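Local atomic coordinates of hypothetical conserved protein TTC0263 (Thermus thermophilus, PDB entry 2PL2), a protein that is of unknown function but is built of tetratricopeptide repeats, helical hairpins that commonly serve as surfaces for binding other proteins. Residues Glu5-Leu9 with Asn35-Ala41; Tyr43-Arg47 with Tyr72-Val78. One frame throughout, in Å; residues are numbered along the deposited sequence.

Overall arrangement
From the N terminus the chain runs through helix 6-17 and helix 21-32 before it reaches the loop at Asn-35. Contact 1 closes this first excursion, bringing residues 5-9 at the start of helix 6-17 against the loop and first turn of helix 39-51. The chain then continues along helix 39-51, returns through helix 55-68 and enters helix 73-88. Contact 2 closes this second excursion by packing residues 43-47 beside 72-78. The two contacts follow one another in series, and neither encloses the other. They share helix 39-51 and meet where Tyr-72 touches Glu-40. Contact 1 joins the start of helix 6-17 to that of helix 39-51; contact 2 lays 43-47 nearly parallel beside 73-78.

Contact 1 of 2, residues Glu5-Leu9 with Asn35-Ala41; sequences EQNPL and NPQDPEA
The backbones lie 6.8 Å apart both between the CA atoms of Glu-5 and Asn-35 and between those of Leu-9 and Ala-41. Glu-5 reaches across with an extended chain. Its CG is anti to the backbone N (chi1 176°), and its carboxylate ends between Asn-35 and Asp-38. Glu-5 OE2 lies 3.4 Å from Asn-35 CB, and the carboxylate plane is only 11° from that of the Asn-35 amide. The same Glu-5 OE2 is 2.8 Å from Asp-38 OD2. Two carboxylates this close would repel each other if both were ionised, so one of them probably has a raised pKa. The contact joins the N-terminal ends of helices 6-17 and 39-51, in a chain built of tetratricopeptide repeats. Helix 21-32 adjoins it, with Ala-31 touching both Glu-5 and Ala-41. Asp-38 is the N-cap residue of helix 39-51. Asp-38 N donates to Asn-35 OD1 at 3.1 Å, an Asx motif that ties the loop together; the donor sits above the carbonyl plane. One turn after Glu-5, Leu-9 supplies the apolar part. Leu-9 CD1 packs 4.2 Å from Ala-41 CB. The other branch, Leu-9 CD2, meets the carboxylate of the exposed Glu-40, 3.9 Å from Glu-40 OE1.

Contact 2 of 2, residues Tyr43-Arg47 with Tyr72-Val78; sequences YWLAR and YLGGYMV
Tyr-43 meets Tyr-72, Gly-74 and Val-78 with its side chain. A chi1 of 159°, with CG set against the carbonyl side, swings the Tyr-43 ring toward 72-78. The edge of the Tyr-72 ring turns to the face of the Tyr-43 ring in an offset edge-to-face pair, with centroids 5.9 Å apart and planes at 83°. Tyr-72 CE2 also packs on Tyr-43 CB at 3.7 Å. Further round the Tyr-43 ring, CD1 approaches Gly-74 CA at 3.5 Å. Gly-74 has no side chain, and this lets the ring come close to the backbone. Trp-44 leaves the backbone away from 72-78, but its ring swings back, with Tyr-43 CE2 over the centre of one face. Its other aromatic neighbours include Tyr-16 and Phe-28. The short helical segments run nearly parallel, at 13° with axes 9.8 Å apart. Near-parallel packing of helices separated by one intervening helix, here 55-68, is characteristic of the tetratricopeptide repeat fold. That helix also touches the contact, through Leu-65 on Tyr-43 and Asn-61 on Ala-46. Ala-46 CB lies 3.3 Å from Val-78 CG1. The other branch of Val-78, CG2, reaches Tyr-43 CD1 obliquely. Arg-47 lays CG over one face of the Tyr-43 ring, toward its rim, and the same CG is 4.3 Å from Val-78 CG2.

Contact 1 of 2, residues Glu5-Leu9 with Asn35-Ala41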
loop_
_atom_site.group_PDB
_atom_site.type_symbol
_atom_site.label_atom_id
_atom_site.label_comp_id
_atom_site.label_asym_id
_atom_site.label_seq_id
_atom_site.Cartn_x
_atom_site.Cartn_y
_atom_site.Cartn_z
ATOM N N GLU A 5 -6.709 9.752 26.890
ATOM C CA GLU A 5 -6.298 8.872 25.802
ATOM C C GLU A 5 -7.528 8.407 25.031
ATOM O O GLU A 5 -7.414 7.832 23.953
ATOM C CB GLU A 5 -5.569 7.641 26.339
ATOM C CG GLU A 5 -5.216 6.640 25.242
ATOM C CD GLU A 5 -5.182 5.210 25.733
ATOM O OE1 GLU A 5 -6.145 4.797 26.411
ATOM O OE2 GLU A 5 -4.210 4.495 25.428
ATOM N N GLN A 6 -8.704 8.659 25.594
ATOM C CA GLN A 6 -9.956 8.243 24.969
ATOM C C GLN A 6 -10.205 8.908 23.614
ATOM O O GLN A 6 -10.325 8.223 22.596
ATOM C CB GLN A 6 -11.135 8.535 25.900
ATOM C CG GLN A 6 -12.442 7.870 25.471
ATOM C CD GLN A 6 -13.644 8.352 26.269
ATOM O OE1 GLN A 6 -13.628 8.353 27.504
ATOM N NE2 GLN A 6 -14.698 8.761 25.564
ATOM N N ASN A 7 -10.275 10.236 23.606
ATOM C CA ASN A 7 -10.522 10.975 22.378
ATOM C C ASN A 7 -9.518 10.683 21.268
ATOM O O ASN A 7 -9.900 10.265 20.176
ATOM C CB ASN A 7 -10.571 12.481 22.656
ATOM C CG ASN A 7 -11.723 12.872 23.575
ATOM O OD1 ASN A 7 -12.845 12.362 23.447
ATOM N ND2 ASN A 7 -11.454 13.801 24.499
ATOM N N PRO A 8 -8.220 10.897 21.523
ATOM C CA PRO A 8 -7.272 10.613 20.443
ATOM C C PRO A 8 -7.323 9.168 19.941
ATOM O O PRO A 8 -7.237 8.920 18.739
ATOM C CB PRO A 8 -5.914 10.995 21.059
ATOM C CG PRO A 8 -6.135 10.832 22.546
ATOM C CD PRO A 8 -7.525 11.403 22.720
ATOM N N LEU A 9 -7.472 8.218 20.856
ATOM C CA LEU A 9 -7.529 6.811 20.474
ATOM C C LEU A 9 -8.791 6.496 19.672
ATOM O O LEU A 9 -8.737 5.787 18.666
ATOM C CB LEU A 9 -7.478 5.913 21.715
ATOM C CG LEU A 9 -7.597 4.397 21.498
ATOM C CD1 LEU A 9 -6.384 3.858 20.770
ATOM C CD2 LEU A 9 -7.738 3.715 22.853
ATOM N N ASN A 35 -0.714 7.043 27.602
ATOM C CA ASN A 35 -0.731 5.718 28.211
ATOM C C ASN A 35 0.276 4.891 27.405
ATOM O O ASN A 35 -0.102 4.042 26.602
ATOM C CB ASN A 35 -2.131 5.119 28.080
ATOM C CG ASN A 35 -2.305 3.835 28.872
ATOM O OD1 ASN A 35 -1.414 2.986 28.925
ATOM N ND2 ASN A 35 -3.475 3.680 29.474
ATOM N N PRO A 36 1.579 5.131 27.630
ATOM C CA PRO A 36 2.746 4.504 26.995
ATOM C C PRO A 36 2.732 2.993 26.782
ATOM O O PRO A 36 3.356 2.479 25.848
ATOM C CB PRO A 36 3.892 4.943 27.897
ATOM C CG PRO A 36 3.450 6.292 28.364
ATOM C CD PRO A 36 2.012 6.023 28.722
ATOM N N GLN A 37 2.026 2.278 27.644
ATOM C CA GLN A 37 1.969 0.825 27.548
ATOM C C GLN A 37 0.806 0.330 26.699
ATOM O O GLN A 37 1.004 -0.346 25.686
ATOM C CB GLN A 37 1.875 0.239 28.958
ATOM C CG GLN A 37 0.802 0.904 29.808
ATOM C CD GLN A 37 1.127 0.887 31.285
ATOM O OE1 GLN A 37 1.316 -0.175 31.883
ATOM N NE2 GLN A 37 1.198 2.071 31.885
ATOM N N ASP A 38 -0.400 0.679 27.138
ATOM C CA ASP A 38 -1.651 0.299 26.497
ATOM C C ASP A 38 -1.474 -0.496 25.202
ATOM O O ASP A 38 -1.093 0.050 24.170
ATOM C CB ASP A 38 -2.485 1.548 26.244
ATOM C CG ASP A 38 -3.955 1.243 26.137
ATOM O OD1 ASP A 38 -4.487 0.562 27.044
ATOM O OD2 ASP A 38 -4.581 1.683 25.152
ATOM N N PRO A 39 -1.753 -1.808 25.248
ATOM C CA PRO A 39 -1.618 -2.682 24.078
ATOM C C PRO A 39 -2.550 -2.323 22.914
ATOM O O PRO A 39 -2.182 -2.486 21.749
ATOM C CB PRO A 39 -1.904 -4.071 24.659
ATOM C CG PRO A 39 -2.895 -3.782 25.717
ATOM C CD PRO A 39 -2.325 -2.550 26.386
ATOM N N GLU A 40 -3.754 -1.848 23.231
ATOM C CA GLU A 40 -4.710 -1.476 22.200
ATOM C C GLU A 40 -4.169 -0.352 21.312
ATOM O O GLU A 40 -4.290 -0.425 20.091
ATOM C CB GLU A 40 -6.045 -1.068 22.813
ATOM C CG GLU A 40 -7.061 -0.626 21.764
ATOM C CD GLU A 40 -8.482 -0.538 22.298
ATOM O OE1 GLU A 40 -8.685 -0.011 23.419
ATOM O OE2 GLU A 40 -9.403 -0.988 21.578
ATOM N N ALA A 41 -3.564 0.673 21.907
ATOM C CA ALA A 41 -2.995 1.753 21.105
ATOM C C ALA A 41 -1.831 1.212 20.265
ATOM O O ALA A 41 -1.746 1.513 19.067
ATOM C CB ALA A 41 -2.526 2.898 22.002
#

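Contact 2 of 2, residues Tyr43-Arg47 with Tyr72-Val78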
loop_
_atom_site.group_PDB
_atom_site.type_symbol
_atom_site.label_atom_id
_atom_site.label_comp_id
_atom_site.label_asym_id
_atom_site.label_seq_id
_atom_site.Cartn_x
_atom_site.Cartn_y
_atom_site.Cartn_z
ATOM N N TYR A 43 -1.361 -1.772 19.295
ATOM C CA TYR A 43 -1.927 -2.655 18.288
ATOM C C TYR A 43 -2.325 -1.813 17.072
ATOM O O TYR A 43 -1.892 -2.085 15.952
ATOM C CB TYR A 43 -3.167 -3.375 18.838
ATOM C CG TYR A 43 -4.093 -3.899 17.753
ATOM C CD1 TYR A 43 -3.747 -5.006 16.981
ATOM C CD2 TYR A 43 -5.314 -3.275 17.500
ATOM C CE1 TYR A 43 -4.598 -5.484 15.983
ATOM C CE2 TYR A 43 -6.165 -3.734 16.506
ATOM C CZ TYR A 43 -5.807 -4.842 15.752
ATOM O OH TYR A 43 -6.666 -5.293 14.769
ATOM N N TRP A 44 -3.149 -0.794 17.308
ATOM C CA TRP A 44 -3.607 0.067 16.227
ATOM C C TRP A 44 -2.442 0.796 15.576
ATOM O O TRP A 44 -2.391 0.923 14.351
ATOM C CB TRP A 44 -4.642 1.059 16.735
ATOM C CG TRP A 44 -5.988 0.441 16.875
ATOM C CD1 TRP A 44 -6.668 0.195 18.033
ATOM C CD2 TRP A 44 -6.812 -0.058 15.811
ATOM N NE1 TRP A 44 -7.866 -0.430 17.756
ATOM C CE2 TRP A 44 -7.974 -0.598 16.404
ATOM C CE3 TRP A 44 -6.674 -0.103 14.423
ATOM C CZ2 TRP A 44 -8.995 -1.178 15.644
ATOM C CZ3 TRP A 44 -7.691 -0.684 13.669
ATOM C CH2 TRP A 44 -8.834 -1.213 14.282
ATOM N N LEU A 45 -1.510 1.263 16.400
ATOM C CA LEU A 45 -0.326 1.947 15.907
ATOM C C LEU A 45 0.395 1.025 14.935
ATOM O O LEU A 45 0.728 1.418 13.819
ATOM C CB LEU A 45 0.617 2.288 17.063
ATOM C CG LEU A 45 1.987 2.812 16.624
ATOM C CD1 LEU A 45 1.842 4.210 16.050
ATOM C CD2 LEU A 45 2.944 2.818 17.810
ATOM N N ALA A 46 0.641 -0.202 15.374
ATOM C CA ALA A 46 1.320 -1.186 14.549
ATOM C C ALA A 46 0.556 -1.438 13.250
ATOM O O ALA A 46 1.156 -1.520 12.182
ATOM C CB ALA A 46 1.484 -2.493 15.324
ATOM N N ARG A 47 -0.765 -1.579 13.347
ATOM C CA ARG A 47 -1.592 -1.825 12.169
ATOM C C ARG A 47 -1.417 -0.689 11.179
ATOM O O ARG A 47 -1.265 -0.911 9.976
ATOM C CB ARG A 47 -3.067 -1.953 12.548
ATOM C CG ARG A 47 -3.476 -3.331 13.031
ATOM C CD ARG A 47 -4.989 -3.454 13.090
ATOM N NE ARG A 47 -5.597 -3.730 11.786
ATOM C CZ ARG A 47 -6.909 -3.744 11.563
ATOM N NH1 ARG A 47 -7.751 -3.494 12.557
ATOM N NH2 ARG A 47 -7.384 -4.009 10.349
ATOM N N TYR A 72 -3.751 -11.263 24.390
ATOM C CA TYR A 72 -4.343 -10.337 23.432
ATOM C C TYR A 72 -4.037 -10.812 22.008
ATOM O O TYR A 72 -2.869 -11.001 21.645
ATOM C CB TYR A 72 -3.768 -8.944 23.660
ATOM C CG TYR A 72 -4.376 -7.852 22.814
ATOM C CD1 TYR A 72 -5.745 -7.608 22.839
ATOM C CD2 TYR A 72 -3.565 -6.997 22.057
ATOM C CE1 TYR A 72 -6.298 -6.529 22.141
ATOM C CE2 TYR A 72 -4.102 -5.920 21.361
ATOM C CZ TYR A 72 -5.469 -5.691 21.413
ATOM O OH TYR A 72 -6.002 -4.605 20.771
ATOM N N LEU A 73 -5.086 -11.009 21.210
ATOM C CA LEU A 73 -4.934 -11.476 19.833
ATOM C C LEU A 73 -4.203 -10.475 18.954
ATOM O O LEU A 73 -3.524 -10.860 18.009
ATOM C CB LEU A 73 -6.304 -11.773 19.222
ATOM C CG LEU A 73 -7.008 -13.030 19.721
ATOM C CD1 LEU A 73 -8.359 -13.141 19.045
ATOM C CD2 LEU A 73 -6.145 -14.259 19.421
ATOM N N GLY A 74 -4.364 -9.192 19.261
ATOM C CA GLY A 74 -3.711 -8.143 18.491
ATOM C C GLY A 74 -2.252 -8.398 18.181
ATOM O O GLY A 74 -1.834 -8.296 17.029
ATOM N N GLY A 75 -1.482 -8.742 19.209
ATOM C CA GLY A 75 -0.065 -9.011 19.037
ATOM C C GLY A 75 0.258 -10.017 17.950
ATOM O O GLY A 75 1.127 -9.778 17.101
ATOM N N TYR A 76 -0.433 -11.151 17.976
ATOM C CA TYR A 76 -0.206 -12.192 16.987
ATOM C C TYR A 76 -0.634 -11.706 15.597
ATOM O O TYR A 76 0.062 -11.941 14.614
ATOM C CB TYR A 76 -0.993 -13.451 17.361
ATOM C CG TYR A 76 -0.757 -13.942 18.780
ATOM C CD1 TYR A 76 0.282 -14.822 19.078
ATOM C CD2 TYR A 76 -1.562 -13.501 19.825
ATOM C CE1 TYR A 76 0.503 -15.257 20.385
ATOM C CE2 TYR A 76 -1.348 -13.921 21.126
ATOM C CZ TYR A 76 -0.312 -14.797 21.410
ATOM O OH TYR A 76 -0.106 -15.197 22.725
ATOM N N MET A 77 -1.776 -11.028 15.510
ATOM C CA MET A 77 -2.254 -10.537 14.215
ATOM C C MET A 77 -1.231 -9.557 13.639
ATOM O O MET A 77 -0.751 -9.733 12.518
ATOM C CB MET A 77 -3.625 -9.862 14.357
ATOM C CG MET A 77 -4.795 -10.819 14.672
ATOM S SD MET A 77 -5.243 -11.996 13.334
ATOM C CE MET A 77 -5.820 -10.832 12.073
ATOM N N VAL A 78 -0.881 -8.541 14.414
ATOM C CA VAL A 78 0.096 -7.552 13.972
ATOM C C VAL A 78 1.377 -8.261 13.543
ATOM O O VAL A 78 1.818 -8.143 12.405
ATOM C CB VAL A 78 0.408 -6.563 15.112
ATOM C CG1 VAL A 78 1.615 -5.723 14.764
ATOM C CG2 VAL A 78 -0.804 -5.679 15.363
#